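Local coordinates for protein phenol hydroxylase component phN (Pseudomonas stutzeri, PDB 3U52) that probably hydroxylates phenol and related aromatics at a carboxylate-bound diiron centre, as the large subunit of a bacterial multicomponent monooxygenase, at residues V243-L248 and F307-R312; I407-E410 and M416-H419; F179-S184 and F266-R271. All blocks are in the same frame, centred on the assembly; numbering follows the deposited sequence.

Contact 1. Residues V243-L248 and F307-R312; sequences VIKFIL and FKDLER
Two first torsions turned different ways aim Lys245 and Asp309 at each other. Lys245 places CG opposite its carbonyl carbon (chi1 -59°) and then runs out extended, whereas Asp309 carries CG opposite the backbone N (chi1 -165°) and swings its carboxylate toward the lysine. Lys245 NZ meets Asp309 OD2 at 3.0 Å, a salt bridge whose hydrogen bond is weak. The grip is one-sided, because Asp309 OD1 stays 4.0 Å from Lys245 NZ. The two side chains cross at about a right angle. The last methylene of the lysine also lies close to the acceptor, Lys245 CE being 3.2 Å from Asp309 OD2, so the carboxylate oxygen sits beside the end of the chain and not straight beyond it. The ion pair, partly exposed, lies beside an apolar patch.

That patch centres on Leu310, whose CD2 touches two residues one helical turn apart. Ile244 CD1 lies 4.0 Å from Leu310 CD2, these side chains also crossing nearly at right angles, and Leu248 CD1 approaches the same Leu310 CD2 more loosely at 4.4 Å. The backbones themselves remain apart, with Lys245 CA and Leu310 CA 8.2 Å from each other, and side chains alone join the segments.

The contact packs helix 220-250 of the hydroxylase four-helix core against the C-terminal part of helix 291-310. Phe196 of helix 187-216 touches both Ile244 and Leu310, Val255 and Val258 of helix 254-283 pack on Leu248, and Tyr313, just beyond the second segment, touches Lys245 and Leu248.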
loop_
_atom_site.group_PDB
_atom_site.type_symbol
_atom_site.label_atom_id
_atom_site.label_comp_id
_atom_site.label_asym_id
_atom_site.label_seq_id
_atom_site.Cartn_x
_atom_site.Cartn_y
_atom_site.Cartn_z
ATOM N N VAL A 243 33.520 9.370 1.124
ATOM C CA VAL A 243 34.414 9.227 -0.037
ATOM C C VAL A 243 35.393 10.409 -0.145
ATOM O O VAL A 243 36.595 10.167 -0.172
ATOM C CB VAL A 243 33.623 8.948 -1.409
ATOM C CG1 VAL A 243 34.496 9.181 -2.659
ATOM C CG2 VAL A 243 33.073 7.493 -1.439
ATOM N N ILE A 244 34.919 11.666 -0.226
ATOM C CA ILE A 244 35.916 12.763 -0.445
ATOM C C ILE A 244 36.809 12.960 0.742
ATOM O O ILE A 244 37.978 13.201 0.538
ATOM C CB ILE A 244 35.397 14.201 -0.817
ATOM C CG1 ILE A 244 33.985 14.366 -0.403
ATOM C CG2 ILE A 244 35.799 14.632 -2.333
ATOM C CD1 ILE A 244 33.824 14.978 0.924
ATOM N N LYS A 245 36.257 12.887 1.961
ATOM C CA LYS A 245 37.061 13.039 3.177
ATOM C C LYS A 245 38.093 11.937 3.293
ATOM O O LYS A 245 39.267 12.241 3.484
ATOM C CB LYS A 245 36.203 13.134 4.429
ATOM C CG LYS A 245 35.232 14.336 4.337
ATOM C CD LYS A 245 34.610 14.725 5.666
ATOM C CE LYS A 245 34.176 16.211 5.637
ATOM N NZ LYS A 245 33.673 16.695 7.006
ATOM N N PHE A 246 37.678 10.689 3.077
ATOM C CA PHE A 246 38.591 9.550 3.127
ATOM C C PHE A 246 39.785 9.734 2.182
ATOM O O PHE A 246 40.930 9.606 2.589
ATOM C CB PHE A 246 37.886 8.246 2.752
ATOM C CG PHE A 246 38.786 7.067 2.819
ATOM C CD1 PHE A 246 39.217 6.587 4.043
ATOM C CD2 PHE A 246 39.248 6.468 1.659
ATOM C CE1 PHE A 246 40.104 5.483 4.093
ATOM C CE2 PHE A 246 40.105 5.374 1.714
ATOM C CZ PHE A 246 40.528 4.892 2.932
ATOM N N ILE A 247 39.487 10.052 0.934
ATOM C CA ILE A 247 40.497 10.206 -0.143
ATOM C C ILE A 247 41.433 11.385 0.105
ATOM O O ILE A 247 42.661 11.251 -0.065
ATOM C CB ILE A 247 39.818 10.341 -1.512
ATOM C CG1 ILE A 247 39.116 9.030 -1.868
ATOM C CG2 ILE A 247 40.829 10.643 -2.599
ATOM C CD1 ILE A 247 38.373 9.101 -3.245
ATOM N N LEU A 248 40.856 12.513 0.552
ATOM C CA LEU A 248 41.654 13.703 0.840
ATOM C C LEU A 248 42.590 13.500 2.035
ATOM O O LEU A 248 43.685 14.051 2.064
ATOM C CB LEU A 248 40.755 14.925 1.096
ATOM C CG LEU A 248 40.045 15.381 -0.186
ATOM C CD1 LEU A 248 38.923 16.407 0.117
ATOM C CD2 LEU A 248 41.028 15.883 -1.217
ATOM N N PHE A 307 32.030 23.528 0.544
ATOM C CA PHE A 307 33.371 23.876 0.052
ATOM C C PHE A 307 34.207 24.644 1.069
ATOM O O PHE A 307 35.424 24.537 1.046
ATOM C CB PHE A 307 33.352 24.493 -1.378
ATOM C CG PHE A 307 33.248 23.450 -2.450
ATOM C CD1 PHE A 307 32.030 23.137 -3.039
ATOM C CD2 PHE A 307 34.358 22.699 -2.801
ATOM C CE1 PHE A 307 31.941 22.100 -4.003
ATOM C CE2 PHE A 307 34.260 21.670 -3.747
ATOM C CZ PHE A 307 33.060 21.358 -4.314
ATOM N N LYS A 308 33.557 25.342 2.005
ATOM C CA LYS A 308 34.258 25.947 3.156
ATOM C C LYS A 308 34.816 24.866 4.089
ATOM O O LYS A 308 35.931 24.975 4.581
ATOM C CB LYS A 308 33.332 26.895 3.933
ATOM C CG LYS A 308 34.025 28.190 4.436
ATOM C CD LYS A 308 32.962 29.308 4.647
ATOM C CE LYS A 308 33.578 30.737 4.709
ATOM N NZ LYS A 308 32.710 31.775 5.409
ATOM N N ASP A 309 34.037 23.815 4.314
ATOM C CA ASP A 309 34.473 22.603 5.011
ATOM C C ASP A 309 35.732 21.992 4.348
ATOM O O ASP A 309 36.665 21.623 5.046
ATOM C CB ASP A 309 33.284 21.627 5.009
ATOM C CG ASP A 309 33.420 20.465 5.990
ATOM O OD1 ASP A 309 33.390 20.722 7.221
ATOM O OD2 ASP A 309 33.447 19.275 5.526
ATOM N N LEU A 310 35.787 21.920 3.016
ATOM C CA LEU A 310 36.872 21.233 2.312
ATOM C C LEU A 310 38.173 22.056 2.225
ATOM O O LEU A 310 39.243 21.518 1.885
ATOM C CB LEU A 310 36.408 20.752 0.897
ATOM C CG LEU A 310 35.227 19.750 0.819
ATOM C CD1 LEU A 310 34.998 19.236 -0.622
ATOM C CD2 LEU A 310 35.468 18.557 1.721
ATOM N N GLU A 311 38.084 23.355 2.530
ATOM C CA GLU A 311 39.253 24.233 2.607
ATOM C C GLU A 311 40.355 23.739 3.548
ATOM O O GLU A 311 41.527 23.955 3.267
ATOM C CB GLU A 311 38.848 25.629 3.031
ATOM C CG GLU A 311 38.236 26.461 1.924
ATOM C CD GLU A 311 37.942 27.891 2.371
ATOM O OE1 GLU A 311 36.809 28.366 2.128
ATOM O OE2 GLU A 311 38.840 28.518 2.991
ATOM N N ARG A 312 39.980 23.076 4.650
ATOM C CA ARG A 312 40.958 22.496 5.588
ATOM C C ARG A 312 41.889 21.482 4.939
ATOM O O ARG A 312 42.984 21.257 5.441
ATOM C CB ARG A 312 40.278 21.877 6.823
ATOM C CG ARG A 312 39.574 20.535 6.634
ATOM C CD ARG A 312 39.056 20.016 7.986
ATOM N NE ARG A 312 39.661 18.744 8.433
ATOM C CZ ARG A 312 40.918 18.558 8.873
ATOM N NH1 ARG A 312 41.800 19.560 8.922
ATOM N NH2 ARG A 312 41.303 17.338 9.246
#

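Contact 2. Residues I407-E410 and M416-H419. With GOL (glycerol), chain N.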
loop_
_atom_site.group_PDB
_atom_site.type_symbol
_atom_site.label_atom_id
_atom_site.label_comp_id
_atom_site.label_asym_id
_atom_site.label_seq_id
_atom_site.Cartn_x
_atom_site.Cartn_y
_atom_site.Cartn_z
ATOM N N ILE A 407 24.590 26.361 -27.493
ATOM C CA ILE A 407 23.490 27.346 -27.436
ATOM C C ILE A 407 23.727 28.384 -26.312
ATOM O O ILE A 407 22.924 29.291 -26.144
ATOM C CB ILE A 407 22.147 26.637 -27.070
ATOM C CG1 ILE A 407 22.318 25.842 -25.770
ATOM C CG2 ILE A 407 21.736 25.671 -28.122
ATOM C CD1 ILE A 407 21.013 25.320 -25.162
ATOM N N PHE A 408 24.789 28.191 -25.509
ATOM C CA PHE A 408 25.010 28.966 -24.300
ATOM C C PHE A 408 25.772 30.240 -24.605
ATOM O O PHE A 408 26.567 30.270 -25.518
ATOM C CB PHE A 408 25.806 28.121 -23.297
ATOM C CG PHE A 408 25.125 26.852 -22.935
ATOM C CD1 PHE A 408 25.603 25.635 -23.364
ATOM C CD2 PHE A 408 23.968 26.890 -22.178
ATOM C CE1 PHE A 408 24.919 24.421 -23.036
ATOM C CE2 PHE A 408 23.291 25.707 -21.828
ATOM C CZ PHE A 408 23.773 24.481 -22.273
ATOM N N THR A 409 25.576 31.265 -23.784
ATOM C CA THR A 409 26.172 32.600 -24.026
ATOM C C THR A 409 27.209 33.068 -23.002
ATOM O O THR A 409 27.320 32.533 -21.888
ATOM C CB THR A 409 25.057 33.641 -24.186
ATOM O OG1 THR A 409 24.181 33.597 -23.037
ATOM C CG2 THR A 409 24.234 33.346 -25.424
ATOM N N GLU A 410 27.999 34.065 -23.392
ATOM C CA GLU A 410 29.090 34.561 -22.587
ATOM C C GLU A 410 28.482 35.221 -21.335
ATOM O O GLU A 410 27.398 35.813 -21.375
ATOM C CB GLU A 410 29.924 35.606 -23.386
ATOM C CG GLU A 410 30.573 35.098 -24.644
ATOM C CD GLU A 410 31.869 34.347 -24.356
ATOM O OE1 GLU A 410 32.194 34.151 -23.178
ATOM O OE2 GLU A 410 32.595 33.985 -25.310
ATOM N N MET A 416 25.797 36.744 -27.113
ATOM C CA MET A 416 26.960 36.198 -27.825
ATOM C C MET A 416 27.216 34.747 -27.397
ATOM O O MET A 416 27.419 34.492 -26.232
ATOM C CB MET A 416 28.175 37.103 -27.534
ATOM C CG MET A 416 29.544 36.603 -28.002
ATOM S SD MET A 416 30.974 37.704 -27.623
ATOM C CE MET A 416 32.256 36.914 -28.633
ATOM N N LEU A 417 27.236 33.801 -28.333
ATOM C CA LEU A 417 27.548 32.391 -27.970
ATOM C C LEU A 417 28.936 32.243 -27.359
ATOM O O LEU A 417 29.896 32.893 -27.807
ATOM C CB LEU A 417 27.347 31.483 -29.208
ATOM C CG LEU A 417 26.021 30.809 -29.543
ATOM C CD1 LEU A 417 24.755 31.083 -28.674
ATOM C CD2 LEU A 417 25.695 30.596 -31.045
ATOM N N SER A 418 29.059 31.431 -26.300
ATOM C CA SER A 418 30.370 31.208 -25.627
ATOM C C SER A 418 31.137 30.073 -26.306
ATOM O O SER A 418 31.852 29.323 -25.654
ATOM C CB SER A 418 30.237 30.912 -24.142
ATOM O OG SER A 418 29.364 29.807 -23.945
ATOM N N HIS A 419 30.981 29.977 -27.620
ATOM C CA HIS A 419 31.728 29.002 -28.450
ATOM C C HIS A 419 33.236 29.124 -28.221
ATOM O O HIS A 419 33.764 30.249 -28.093
ATOM C CB HIS A 419 31.353 29.141 -29.956
ATOM C CG HIS A 419 32.246 28.380 -30.908
ATOM N ND1 HIS A 419 33.400 28.921 -31.439
ATOM C CD2 HIS A 419 32.174 27.107 -31.382
ATOM C CE1 HIS A 419 34.001 28.019 -32.198
ATOM N NE2 HIS A 419 33.273 26.914 -32.192
HETATM C C1 GOL N . 27.916 29.540 -21.294
HETATM O O1 GOL N . 28.932 28.623 -21.411
HETATM C C2 GOL N . 27.943 29.973 -19.853
HETATM O O2 GOL N . 27.849 31.377 -19.707
HETATM C C3 GOL N . 27.017 29.120 -19.005
HETATM O O3 GOL N . 26.046 28.443 -19.757
#
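Thr409 and Leu417 form a non-hydrogen-bonded antiparallel pair, a short beta bridge beside the four-cysteine zinc site, their CA atoms 4.2 Å apart and their side chains diverging; residues 416-419 belong to the YHS-family region. Ser418 N donates to Phe408 O at 2.9 Å and nearly straight (170° at the hydrogen), although it reaches this carbonyl from an angle and somewhat off its plane. Glu410 N donates to Met416 O, also at 2.9 Å, almost in line with that carbonyl. Secondary CA-H...O contacts run from Leu417 CA to Phe408 O and from Thr409 CA to Met416 O. Leu417 N bonds an aromatic side chain of another protein chain, and Thr409 OG1 has weak hydrogen bonds with Gln334 NE2 and Pro414 O.

Glu410 CG packs on Met416 CG; the bend at chi2 (-81°) then turns the carboxylate toward Ser418. Its OE2 forms a salt bridge with Arg420 and its OE1 bonds a second glycerol. Replacing Glu410 by alanine would probably leave Arg420 without this carboxylate and open a gap beside Met416 and Ser418.

Ser418 OG is tied to the backbone carbonyl of the zinc ligand Cys432, linking the bridge to the metal site. A glycerol, probably from the crystallisation liquor, spans the two segments: its O2 lies 2.5 Å from Thr409 O, a doubtfully short bond, and its O1 donates to Ser418 OG at 2.8 Å.

Contact 3. Residues F179-S184 and F266-R271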
loop_
_atom_site.group_PDB
_atom_site.type_symbol
_atom_site.label_atom_id
_atom_site.label_comp_id
_atom_site.label_asym_id
_atom_site.label_seq_id
_atom_site.Cartn_x
_atom_site.Cartn_y
_atom_site.Cartn_z
ATOM N N PHE A 179 27.434 9.633 -18.087
ATOM C CA PHE A 179 27.681 8.396 -17.364
ATOM C C PHE A 179 28.715 7.438 -18.011
ATOM O O PHE A 179 29.359 6.676 -17.291
ATOM C CB PHE A 179 26.347 7.643 -17.064
ATOM C CG PHE A 179 26.241 7.238 -15.621
ATOM C CD1 PHE A 179 25.735 8.103 -14.687
ATOM C CD2 PHE A 179 26.712 5.995 -15.210
ATOM C CE1 PHE A 179 25.689 7.754 -13.303
ATOM C CE2 PHE A 179 26.659 5.611 -13.859
ATOM C CZ PHE A 179 26.152 6.491 -12.904
ATOM N N ASP A 180 28.825 7.439 -19.345
ATOM C CA ASP A 180 29.884 6.662 -20.051
ATOM C C ASP A 180 31.240 7.187 -19.621
ATOM O O ASP A 180 32.119 6.414 -19.403
ATOM C CB ASP A 180 29.755 6.761 -21.560
ATOM C CG ASP A 180 28.690 5.843 -22.132
ATOM O OD1 ASP A 180 28.005 5.105 -21.348
ATOM O OD2 ASP A 180 28.518 5.829 -23.397
ATOM N N ASP A 181 31.390 8.504 -19.480
ATOM C CA ASP A 181 32.634 9.143 -19.030
ATOM C C ASP A 181 33.003 8.607 -17.653
ATOM O O ASP A 181 34.115 8.101 -17.462
ATOM C CB ASP A 181 32.420 10.670 -19.088
ATOM C CG ASP A 181 33.691 11.509 -18.851
ATOM O OD1 ASP A 181 34.662 11.039 -18.253
ATOM O OD2 ASP A 181 33.666 12.700 -19.234
ATOM N N ALA A 182 32.042 8.618 -16.703
ATOM C CA ALA A 182 32.305 8.096 -15.346
ATOM C C ALA A 182 32.647 6.599 -15.319
ATOM O O ALA A 182 33.570 6.202 -14.628
ATOM C CB ALA A 182 31.086 8.387 -14.392
ATOM N N ARG A 183 31.900 5.784 -16.055
ATOM C CA ARG A 183 32.161 4.328 -16.025
ATOM C C ARG A 183 33.432 3.886 -16.829
ATOM O O ARG A 183 34.013 2.836 -16.563
ATOM C CB ARG A 183 30.963 3.592 -16.550
ATOM C CG ARG A 183 29.740 3.662 -15.615
ATOM C CD ARG A 183 28.870 2.469 -15.906
ATOM N NE ARG A 183 28.205 2.612 -17.188
ATOM C CZ ARG A 183 27.861 1.613 -18.003
ATOM N NH1 ARG A 183 27.230 1.888 -19.145
ATOM N NH2 ARG A 183 28.172 0.355 -17.717
ATOM N N SER A 184 33.871 4.705 -17.780
ATOM C CA SER A 184 35.132 4.427 -18.412
ATOM C C SER A 184 36.342 4.871 -17.603
ATOM O O SER A 184 37.474 4.444 -17.884
ATOM C CB SER A 184 35.135 4.993 -19.803
ATOM O OG SER A 184 35.034 6.392 -19.771
ATOM N N PHE A 266 31.998 18.874 -11.421
ATOM C CA PHE A 266 31.139 20.050 -11.238
ATOM C C PHE A 266 30.620 20.489 -12.586
ATOM O O PHE A 266 29.394 20.708 -12.738
ATOM C CB PHE A 266 31.848 21.266 -10.591
ATOM C CG PHE A 266 31.001 22.508 -10.630
ATOM C CD1 PHE A 266 31.288 23.539 -11.533
ATOM C CD2 PHE A 266 29.850 22.592 -9.812
ATOM C CE1 PHE A 266 30.468 24.662 -11.613
ATOM C CE2 PHE A 266 29.033 23.761 -9.866
ATOM C CZ PHE A 266 29.333 24.760 -10.800
ATOM N N TRP A 267 31.526 20.648 -13.549
ATOM C CA TRP A 267 31.166 21.280 -14.810
ATOM C C TRP A 267 30.302 20.349 -15.686
ATOM O O TRP A 267 29.273 20.752 -16.199
ATOM C CB TRP A 267 32.376 21.874 -15.551
ATOM C CG TRP A 267 31.866 22.655 -16.741
ATOM C CD1 TRP A 267 31.817 22.242 -18.035
ATOM C CD2 TRP A 267 31.335 23.989 -16.727
ATOM N NE1 TRP A 267 31.261 23.216 -18.812
ATOM C CE2 TRP A 267 30.945 24.296 -18.034
ATOM C CE3 TRP A 267 31.125 24.937 -15.718
ATOM C CZ2 TRP A 267 30.361 25.545 -18.390
ATOM C CZ3 TRP A 267 30.554 26.180 -16.065
ATOM C CH2 TRP A 267 30.185 26.469 -17.381
ATOM N N ARG A 268 30.676 19.071 -15.780
ATOM C CA ARG A 268 29.804 18.080 -16.426
ATOM C C ARG A 268 28.410 17.924 -15.757
ATOM O O ARG A 268 27.401 17.780 -16.448
ATOM C CB ARG A 268 30.512 16.705 -16.509
ATOM C CG ARG A 268 31.659 16.692 -17.557
ATOM C CD ARG A 268 31.704 15.315 -18.343
ATOM N NE ARG A 268 30.544 15.194 -19.226
ATOM C CZ ARG A 268 30.484 14.406 -20.289
ATOM N NH1 ARG A 268 31.505 13.637 -20.598
ATOM N NH2 ARG A 268 29.385 14.361 -21.033
ATOM N N GLY A 269 28.379 17.948 -14.425
ATOM C CA GLY A 269 27.138 17.852 -13.683
ATOM C C GLY A 269 26.286 19.091 -13.935
ATOM O O GLY A 269 25.073 18.984 -14.154
ATOM N N PHE A 270 26.914 20.263 -13.968
ATOM C CA PHE A 270 26.170 21.499 -14.284
ATOM C C PHE A 270 25.503 21.434 -15.707
ATOM O O PHE A 270 24.328 21.819 -15.905
ATOM C CB PHE A 270 27.142 22.712 -14.175
ATOM C CG PHE A 270 26.579 23.984 -14.715
ATOM C CD1 PHE A 270 25.385 24.493 -14.233
ATOM C CD2 PHE A 270 27.256 24.683 -15.705
ATOM C CE1 PHE A 270 24.876 25.727 -14.740
ATOM C CE2 PHE A 270 26.757 25.891 -16.203
ATOM C CZ PHE A 270 25.567 26.396 -15.714
ATOM N N ARG A 271 26.252 20.937 -16.704
ATOM C CA ARG A 271 25.718 20.816 -18.063
ATOM C C ARG A 271 24.596 19.779 -18.084
ATOM O O ARG A 271 23.563 19.981 -18.715
ATOM C CB ARG A 271 26.843 20.518 -19.088
ATOM C CG ARG A 271 27.680 21.795 -19.349
ATOM C CD ARG A 271 26.774 22.842 -20.014
ATOM N NE ARG A 271 27.549 23.912 -20.681
ATOM C CZ ARG A 271 27.360 25.213 -20.502
ATOM N NH1 ARG A 271 26.450 25.678 -19.644
ATOM N NH2 ARG A 271 28.102 26.064 -21.169
#
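Asp181 and Arg268 make the direct contact between residues 179-184 and 266-271, joining helix 173-184 to helix 254-283; the nearest CA atoms, those of the same two residues, are 9.7 Å apart. Asp181 holds CG opposite its backbone N (chi1 -171°), which sends the carboxylate out across the gap. Arg268 does not come to it extended: the chain bends at chi2 and again at chi3 (70°), folding the guanidinium round so that one terminal nitrogen faces the acid. Arg268 NH1 donates to Asp181 OD2 at 2.7 Å, the somewhat bent hydrogen bond of a salt bridge.

The oxygen sits at the guanidinium edge, near its plane, and receives the proton on its anti lone pair, on the side away from OD1. The two planar groups are turned 65° apart, so the pair is single-toothed and not the flat two-bond fork of a coplanar carboxylate and guanidinium. The bend also brings the last methylene, Arg268 CD, to 3.4 Å from Asp181 OD2. Asp181 CB lies 3.5 Å from the same Arg268 NH1.

Outside the pair, Ser177 OG binds Arg268 NH2 and helps fix the rotation of the guanidinium. Asp181 is gripped further: Tyr447 OH of helix 444-447 bonds OD2, and Lys264 and Lys446 both form salt bridges to OD1. An aromatic side chain of another protein chain packs on the acid.

With the residue buried and three cationic groups gathered round one carboxylate, the aspartate is likely to remain ionised, its charge balanced by cations from helices 254-283 and 444-447.

Overall arrangement
Contact 3 lies nearest the centre of the chain, with its centre 20 Å from that of contact 1 and 21 Å from that of contact 2. Helix 254-283 follows the helix that opens contact 1 and precedes the one that closes it, and the nearest atoms of contacts 1 and 3 are about 6 Å apart. Contacts 2 and 3 touch: Arg271 NH2 meets Phe408 CD1 at 3.4 Å in a cation-pi pair near the zinc, which is about 6 Å from the Phe408 side chain. Gly269 in contact 3 lines a xenon pocket with Phe198, neighbour of the iron ligand Glu199, while helix 220-250 of contact 1 carries the ligands Glu233 and His236.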